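Local coordinates for protein RNase NGR3 (Nicotiana glutinosa, PDB 1VCZ) that probably cleaves RNA as a ribonuclease of the T2 family, and holds guanosine monophosphate in its base-binding pocket, at residues 13-18 with 121-126; 171-176 with 203-208. All blocks are in the same frame, centred on the assembly; numbering follows the deposited sequence.

Contact 1. Residues 13-18 with 121-126; sequences FVQQWP and KKSNLL. With 5GP (guanosine-5'-monophosphate), chain C.
Gln15 reaches from strand 10-16 to the junction of helices 109-123 and 125-131, where its amide meets Ser123 and Leu125. The side chain of Gln15 runs extended beyond CG (chi2 173°), carrying NE2 to within 3.0 Å of Ser123 OG; this hydrogen bond is bent (146° at the hydrogen) and leaves the amide plane by 22°. Ser123 OG is also bonded to helix carbonyls of Phe119 and Arg120. Leu125 comes at the amide from the opposite direction, its CD1 3.3 Å from Gln15 NE2. On the other arm, Gln15 OE1 accepts from a water at 2.7 Å, which in turn accepts from Leu125 N at 3.1 Å, so both ends of the buried amide are engaged. Shortened to an alanine, this position would probably cost Ser123 OG its amide donor and the water its acceptor, and open a gap beside Leu125 CD1. The other end is looser: Trp17 CH2 lies 3.8 Å from CD1 of the partly exposed Leu126. Next along the strand, Gln16 turns the other way and pairs with guanine, NE2 giving to O6 at 2.9 Å and OE1 taking from N1. The arrangement is a helix-on-sheet interface of the RNase T2 fold, with the base pocket across the strand.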
loop_
_atom_site.group_PDB
_atom_site.type_symbol
_atom_site.label_atom_id
_atom_site.label_comp_id
_atom_site.label_asym_id
_atom_site.label_seq_id
_atom_site.Cartn_x
_atom_site.Cartn_y
_atom_site.Cartn_z
ATOM N N PHE A 13 4.231 -0.242 -5.682
ATOM C CA PHE A 13 4.295 -0.096 -4.226
ATOM C C PHE A 13 2.887 0.381 -3.882
ATOM O O PHE A 13 2.458 1.489 -4.263
ATOM C CB PHE A 13 5.355 0.934 -3.777
ATOM C CG PHE A 13 5.365 1.154 -2.282
ATOM C CD1 PHE A 13 5.468 0.075 -1.403
ATOM C CD2 PHE A 13 5.243 2.431 -1.762
ATOM C CE1 PHE A 13 5.446 0.277 -0.011
ATOM C CE2 PHE A 13 5.216 2.655 -0.395
ATOM C CZ PHE A 13 5.318 1.585 0.497
ATOM N N VAL A 14 2.156 -0.488 -3.187
ATOM C CA VAL A 14 0.769 -0.254 -2.831
ATOM C C VAL A 14 0.521 0.038 -1.351
ATOM O O VAL A 14 0.952 -0.712 -0.460
ATOM C CB VAL A 14 -0.086 -1.474 -3.245
ATOM C CG1 VAL A 14 -1.588 -1.138 -3.169
ATOM C CG2 VAL A 14 0.304 -1.900 -4.670
ATOM N N GLN A 15 -0.166 1.154 -1.103
ATOM C CA GLN A 15 -0.538 1.549 0.256
ATOM C C GLN A 15 -2.055 1.596 0.361
ATOM O O GLN A 15 -2.763 1.832 -0.626
ATOM C CB GLN A 15 0.039 2.924 0.628
ATOM C CG GLN A 15 1.554 2.881 0.782
ATOM C CD GLN A 15 2.143 4.241 0.967
ATOM O OE1 GLN A 15 2.176 4.766 2.086
ATOM N NE2 GLN A 15 2.596 4.839 -0.126
ATOM N N GLN A 16 -2.562 1.344 1.559
ATOM C CA GLN A 16 -4.007 1.375 1.765
ATOM C C GLN A 16 -4.353 2.401 2.844
ATOM O O GLN A 16 -3.514 2.736 3.689
ATOM C CB GLN A 16 -4.530 -0.019 2.185
ATOM C CG GLN A 16 -4.056 -0.522 3.552
ATOM C CD GLN A 16 -4.757 -1.818 3.999
ATOM O OE1 GLN A 16 -5.906 -2.088 3.620
ATOM N NE2 GLN A 16 -4.072 -2.607 4.827
ATOM N N TRP A 17 -5.569 2.922 2.775
ATOM C CA TRP A 17 -6.072 3.869 3.772
ATOM C C TRP A 17 -6.939 2.971 4.659
ATOM O O TRP A 17 -8.042 2.576 4.270
ATOM C CB TRP A 17 -6.945 4.934 3.112
ATOM C CG TRP A 17 -7.468 5.938 4.111
ATOM C CD1 TRP A 17 -8.778 6.220 4.386
ATOM C CD2 TRP A 17 -6.685 6.781 4.963
ATOM N NE1 TRP A 17 -8.857 7.194 5.364
ATOM C CE2 TRP A 17 -7.593 7.558 5.736
ATOM C CE3 TRP A 17 -5.311 6.964 5.150
ATOM C CZ2 TRP A 17 -7.164 8.498 6.683
ATOM C CZ3 TRP A 17 -4.880 7.910 6.099
ATOM C CH2 TRP A 17 -5.816 8.662 6.850
ATOM N N PRO A 18 -6.440 2.620 5.858
ATOM C CA PRO A 18 -7.153 1.751 6.804
ATOM C C PRO A 18 -8.628 2.048 6.985
ATOM O O PRO A 18 -9.468 1.150 6.904
ATOM C CB PRO A 18 -6.358 1.930 8.106
ATOM C CG PRO A 18 -4.974 2.135 7.609
ATOM C CD PRO A 18 -5.203 3.134 6.466
ATOM N N LYS A 121 7.659 5.627 4.036
ATOM C CA LYS A 121 8.112 6.877 4.653
ATOM C C LYS A 121 8.456 7.934 3.608
ATOM O O LYS A 121 8.092 9.101 3.754
ATOM C CB LYS A 121 9.338 6.626 5.547
ATOM C CG LYS A 121 9.089 5.662 6.712
ATOM C CD LYS A 121 10.368 5.459 7.555
ATOM C CE LYS A 121 10.114 4.718 8.886
ATOM N NZ LYS A 121 9.700 3.276 8.762
ATOM N N LYS A 122 9.149 7.532 2.550
ATOM C CA LYS A 122 9.526 8.472 1.509
ATOM C C LYS A 122 8.306 9.086 0.849
ATOM O O LYS A 122 8.246 10.303 0.677
ATOM C CB LYS A 122 10.383 7.801 0.435
ATOM C CG LYS A 122 11.828 7.517 0.821
ATOM C CD LYS A 122 12.515 6.760 -0.323
ATOM C CE LYS A 122 13.911 6.278 0.057
ATOM N NZ LYS A 122 14.487 5.414 -1.017
ATOM N N SER A 123 7.328 8.256 0.492
ATOM C CA SER A 123 6.143 8.756 -0.188
ATOM C C SER A 123 5.349 9.706 0.703
ATOM O O SER A 123 4.622 10.546 0.197
ATOM C CB SER A 123 5.272 7.598 -0.677
ATOM O OG SER A 123 4.700 6.914 0.415
ATOM N N ASN A 124 5.453 9.528 2.025
ATOM C CA ASN A 124 4.842 10.447 3.011
ATOM C C ASN A 124 3.487 11.007 2.554
ATOM O O ASN A 124 3.271 12.231 2.524
ATOM C CB ASN A 124 5.841 11.597 3.226
ATOM C CG ASN A 124 5.598 12.357 4.519
ATOM O OD1 ASN A 124 5.256 11.766 5.540
ATOM N ND2 ASN A 124 5.781 13.675 4.476
ATOM N N LEU A 125 2.573 10.102 2.225
ATOM C CA LEU A 125 1.278 10.473 1.689
ATOM C C LEU A 125 0.398 11.381 2.542
ATOM O O LEU A 125 -0.075 12.402 2.059
ATOM C CB LEU A 125 0.477 9.207 1.346
ATOM C CG LEU A 125 1.118 8.269 0.319
ATOM C CD1 LEU A 125 0.156 7.125 0.068
ATOM C CD2 LEU A 125 1.382 8.999 -0.991
ATOM N N LEU A 126 0.163 10.986 3.790
ATOM C CA LEU A 126 -0.691 11.762 4.689
ATOM C C LEU A 126 -0.205 13.203 4.788
ATOM O O LEU A 126 -0.999 14.131 4.702
ATOM C CB LEU A 126 -0.707 11.131 6.087
ATOM C CG LEU A 126 -1.761 11.653 7.073
ATOM C CD1 LEU A 126 -3.154 11.335 6.561
ATOM C CD2 LEU A 126 -1.564 10.998 8.435
HETATM P P 5GP C . -1.584 -10.372 -1.770
HETATM O O1P 5GP C . -1.198 -9.039 -2.267
HETATM O O2P 5GP C . -2.564 -11.123 -2.662
HETATM O O3P 5GP C . -0.311 -11.256 -1.505
HETATM O "O5'" 5GP C . -2.300 -10.268 -0.313
HETATM C "C5'" 5GP C . -3.655 -9.808 -0.193
HETATM C "C4'" 5GP C . -4.474 -10.675 0.743
HETATM O "O4'" 5GP C . -4.037 -10.271 2.086
HETATM C "C3'" 5GP C . -5.985 -10.486 0.739
HETATM O "O3'" 5GP C . -6.654 -11.452 -0.054
HETATM C "C2'" 5GP C . -6.440 -10.580 2.200
HETATM O "O2'" 5GP C . -7.075 -11.845 2.502
HETATM C "C1'" 5GP C . -5.153 -10.361 2.999
HETATM N N9 5GP C . -5.084 -9.229 3.972
HETATM C C8 5GP C . -4.812 -9.263 5.316
HETATM N N7 5GP C . -4.916 -8.112 5.942
HETATM C C5 5GP C . -5.191 -7.213 4.889
HETATM C C6 5GP C . -5.351 -5.787 4.960
HETATM O O6 5GP C . -5.200 -5.067 5.932
HETATM N N1 5GP C . -5.724 -5.227 3.694
HETATM C C2 5GP C . -5.790 -5.966 2.504
HETATM N N2 5GP C . -6.102 -5.222 1.410
HETATM N N3 5GP C . -5.564 -7.313 2.419
HETATM C C4 5GP C . -5.298 -7.872 3.671
HETATM O O HOH W 1 2.758 7.166 3.161
#

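Contact 2. Residues 171-176 with 203-208; sequences HQIYQV and IEFPPF
The side chains of Gln172 and Glu204 run side by side in the same direction, with amide and carboxylate planes turned 53° apart. Gln172 NE2 gives only a weak hydrogen bond to Glu204 OE1 (3.1 Å, 133° at the hydrogen); its stronger partner is Asp23, and Glu204 OE2 takes Gly139 N. The side chains of Pro206 and Gln172 cross at about a right angle, with Pro206 CG 3.4 Å from Gln172 NE2. Ile173 CG2 lies 3.6 Å from Phe205 CD1, oblique to the ring, which packs further on Trp17, Leu126 and Leu129. Away from the contact, the Tyr174 ring has one face filled by CG of Gln175, 3.6 Å above its centre. Ile203 swings CG1 between its backbone N and carbonyl carbon (chi1 60°), which lays CD1 3.9 Å from Ile173 CB. The backbones join through Glu204, whose N donates to His171 O at 2.8 Å and whose O accepts from Ile173 N at 2.9 Å. Both bonds flank Gln172, and beyond them the strands diverge, so pairing stops there while Tyr174 and Gln175 both face Glu162 in a classic beta bulge. This is a single parallel beta bridge that fastens the C-terminal strand to the central antiparallel sheet.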
loop_
_atom_site.group_PDB
_atom_site.type_symbol
_atom_site.label_atom_id
_atom_site.label_comp_id
_atom_site.label_asym_id
_atom_site.label_seq_id
_atom_site.Cartn_x
_atom_site.Cartn_y
_atom_site.Cartn_z
ATOM N N HIS A 171 -17.953 7.180 -2.429
ATOM C CA HIS A 171 -16.777 6.645 -3.110
ATOM C C HIS A 171 -15.643 7.241 -2.295
ATOM O O HIS A 171 -15.651 8.430 -2.009
ATOM C CB HIS A 171 -16.741 7.143 -4.547
ATOM C CG HIS A 171 -17.952 6.752 -5.330
ATOM N ND1 HIS A 171 -18.127 5.482 -5.839
ATOM C CD2 HIS A 171 -19.083 7.437 -5.622
ATOM C CE1 HIS A 171 -19.317 5.402 -6.410
ATOM N NE2 HIS A 171 -19.916 6.572 -6.292
ATOM N N GLN A 172 -14.667 6.420 -1.925
ATOM C CA GLN A 172 -13.586 6.884 -1.078
ATOM C C GLN A 172 -12.230 6.416 -1.571
ATOM O O GLN A 172 -12.143 5.390 -2.239
ATOM C CB GLN A 172 -13.812 6.328 0.327
ATOM C CG GLN A 172 -14.073 4.822 0.318
ATOM C CD GLN A 172 -14.376 4.252 1.696
ATOM O OE1 GLN A 172 -14.332 3.031 1.901
ATOM N NE2 GLN A 172 -14.683 5.131 2.645
ATOM N N ILE A 173 -11.184 7.158 -1.222
ATOM C CA ILE A 173 -9.826 6.768 -1.592
ATOM C C ILE A 173 -9.525 5.499 -0.780
ATOM O O ILE A 173 -9.671 5.481 0.448
ATOM C CB ILE A 173 -8.822 7.933 -1.276
ATOM C CG1 ILE A 173 -7.398 7.556 -1.678
ATOM C CG2 ILE A 173 -8.890 8.332 0.201
ATOM C CD1 ILE A 173 -6.754 6.548 -0.812
ATOM N N TYR A 174 -9.116 4.426 -1.458
ATOM C CA TYR A 174 -8.849 3.168 -0.770
ATOM C C TYR A 174 -7.390 2.748 -0.839
ATOM O O TYR A 174 -6.779 2.479 0.197
ATOM C CB TYR A 174 -9.760 2.088 -1.343
ATOM C CG TYR A 174 -9.436 0.677 -0.909
ATOM C CD1 TYR A 174 -9.251 0.362 0.437
ATOM C CD2 TYR A 174 -9.345 -0.355 -1.856
ATOM C CE1 TYR A 174 -8.984 -0.958 0.834
ATOM C CE2 TYR A 174 -9.082 -1.661 -1.480
ATOM C CZ TYR A 174 -8.900 -1.960 -0.130
ATOM O OH TYR A 174 -8.627 -3.254 0.264
ATOM N N GLN A 175 -6.827 2.659 -2.047
ATOM C CA GLN A 175 -5.411 2.313 -2.156
ATOM C C GLN A 175 -4.659 3.277 -3.077
ATOM O O GLN A 175 -5.241 3.874 -3.973
ATOM C CB GLN A 175 -5.257 0.867 -2.622
ATOM C CG GLN A 175 -5.667 -0.095 -1.509
ATOM C CD GLN A 175 -5.341 -1.552 -1.791
ATOM O OE1 GLN A 175 -4.951 -2.275 -0.885
ATOM N NE2 GLN A 175 -5.508 -1.986 -3.025
ATOM N N VAL A 176 -3.363 3.431 -2.839
ATOM C CA VAL A 176 -2.579 4.325 -3.653
ATOM C C VAL A 176 -1.417 3.524 -4.206
ATOM O O VAL A 176 -0.690 2.881 -3.451
ATOM C CB VAL A 176 -2.043 5.500 -2.819
ATOM C CG1 VAL A 176 -1.133 6.381 -3.704
ATOM C CG2 VAL A 176 -3.213 6.327 -2.280
ATOM N N ILE A 203 -14.286 12.537 -4.201
ATOM C CA ILE A 203 -14.247 11.367 -3.337
ATOM C C ILE A 203 -14.033 11.701 -1.871
ATOM O O ILE A 203 -13.660 12.820 -1.513
ATOM C CB ILE A 203 -13.156 10.363 -3.772
ATOM C CG1 ILE A 203 -11.780 11.022 -3.728
ATOM C CG2 ILE A 203 -13.468 9.808 -5.168
ATOM C CD1 ILE A 203 -10.640 10.044 -4.028
ATOM N N GLU A 204 -14.259 10.694 -1.037
ATOM C CA GLU A 204 -14.131 10.807 0.410
ATOM C C GLU A 204 -12.767 10.313 0.890
ATOM O O GLU A 204 -12.196 9.388 0.310
ATOM C CB GLU A 204 -15.225 9.971 1.049
ATOM C CG GLU A 204 -15.261 9.973 2.574
ATOM C CD GLU A 204 -16.354 9.058 3.073
ATOM O OE1 GLU A 204 -16.176 7.819 3.010
ATOM O OE2 GLU A 204 -17.415 9.572 3.499
ATOM N N PHE A 205 -12.265 10.945 1.952
ATOM C CA PHE A 205 -10.989 10.621 2.608
ATOM C C PHE A 205 -11.488 10.508 4.052
ATOM O O PHE A 205 -11.330 11.436 4.852
ATOM C CB PHE A 205 -10.026 11.805 2.428
ATOM C CG PHE A 205 -8.650 11.591 2.991
ATOM C CD1 PHE A 205 -8.130 10.307 3.168
ATOM C CD2 PHE A 205 -7.850 12.682 3.302
ATOM C CE1 PHE A 205 -6.834 10.129 3.650
ATOM C CE2 PHE A 205 -6.544 12.515 3.787
ATOM C CZ PHE A 205 -6.035 11.234 3.963
ATOM N N PRO A 206 -12.127 9.373 4.388
ATOM C CA PRO A 206 -12.694 9.100 5.710
ATOM C C PRO A 206 -11.815 8.945 6.934
ATOM O O PRO A 206 -10.687 8.459 6.864
ATOM C CB PRO A 206 -13.505 7.838 5.473
ATOM C CG PRO A 206 -12.641 7.095 4.497
ATOM C CD PRO A 206 -12.301 8.199 3.512
ATOM N N PRO A 207 -12.324 9.413 8.084
ATOM C CA PRO A 207 -11.598 9.306 9.353
ATOM C C PRO A 207 -11.964 7.898 9.842
ATOM O O PRO A 207 -12.837 7.251 9.259
ATOM C CB PRO A 207 -12.240 10.390 10.225
ATOM C CG PRO A 207 -12.751 11.385 9.235
ATOM C CD PRO A 207 -13.311 10.507 8.135
ATOM N N PHE A 208 -11.318 7.415 10.895
ATOM C CA PHE A 208 -11.633 6.078 11.402
ATOM C C PHE A 208 -13.043 5.934 11.987
ATOM O O PHE A 208 -13.610 4.817 11.911
ATOM C CB PHE A 208 -10.600 5.651 12.447
ATOM C CG PHE A 208 -9.558 4.709 11.914
ATOM C CD1 PHE A 208 -9.930 3.476 11.370
ATOM C CD2 PHE A 208 -8.204 5.043 11.966
ATOM C CE1 PHE A 208 -8.968 2.589 10.886
ATOM C CE2 PHE A 208 -7.232 4.162 11.487
ATOM C CZ PHE A 208 -7.615 2.934 10.946
#

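In the fold
From the N terminus, strand 10-16 enters the central sheet first, and contact 1 closes when the chain returns at 121-126, after a long loop holding strand 41-48, helices 73-79 and 91-102 and most of helix 109-123. The chain then runs through helix 144-155 and strand 160-165 to strand 171-181, where contact 2 opens; a helix-free excursion past strand 187-188 brings it back at 203-208. The two closures are therefore in series, neither nested nor crossing. They meet in space because strands 10-16 and 171-181 are sheet neighbours, Gln15 O facing Val176 N, and Trp17 NE1 bonds Pro206 O. Together they tie the sheet to the junction of helices 109-123 and 125-131 and to the C-terminal end.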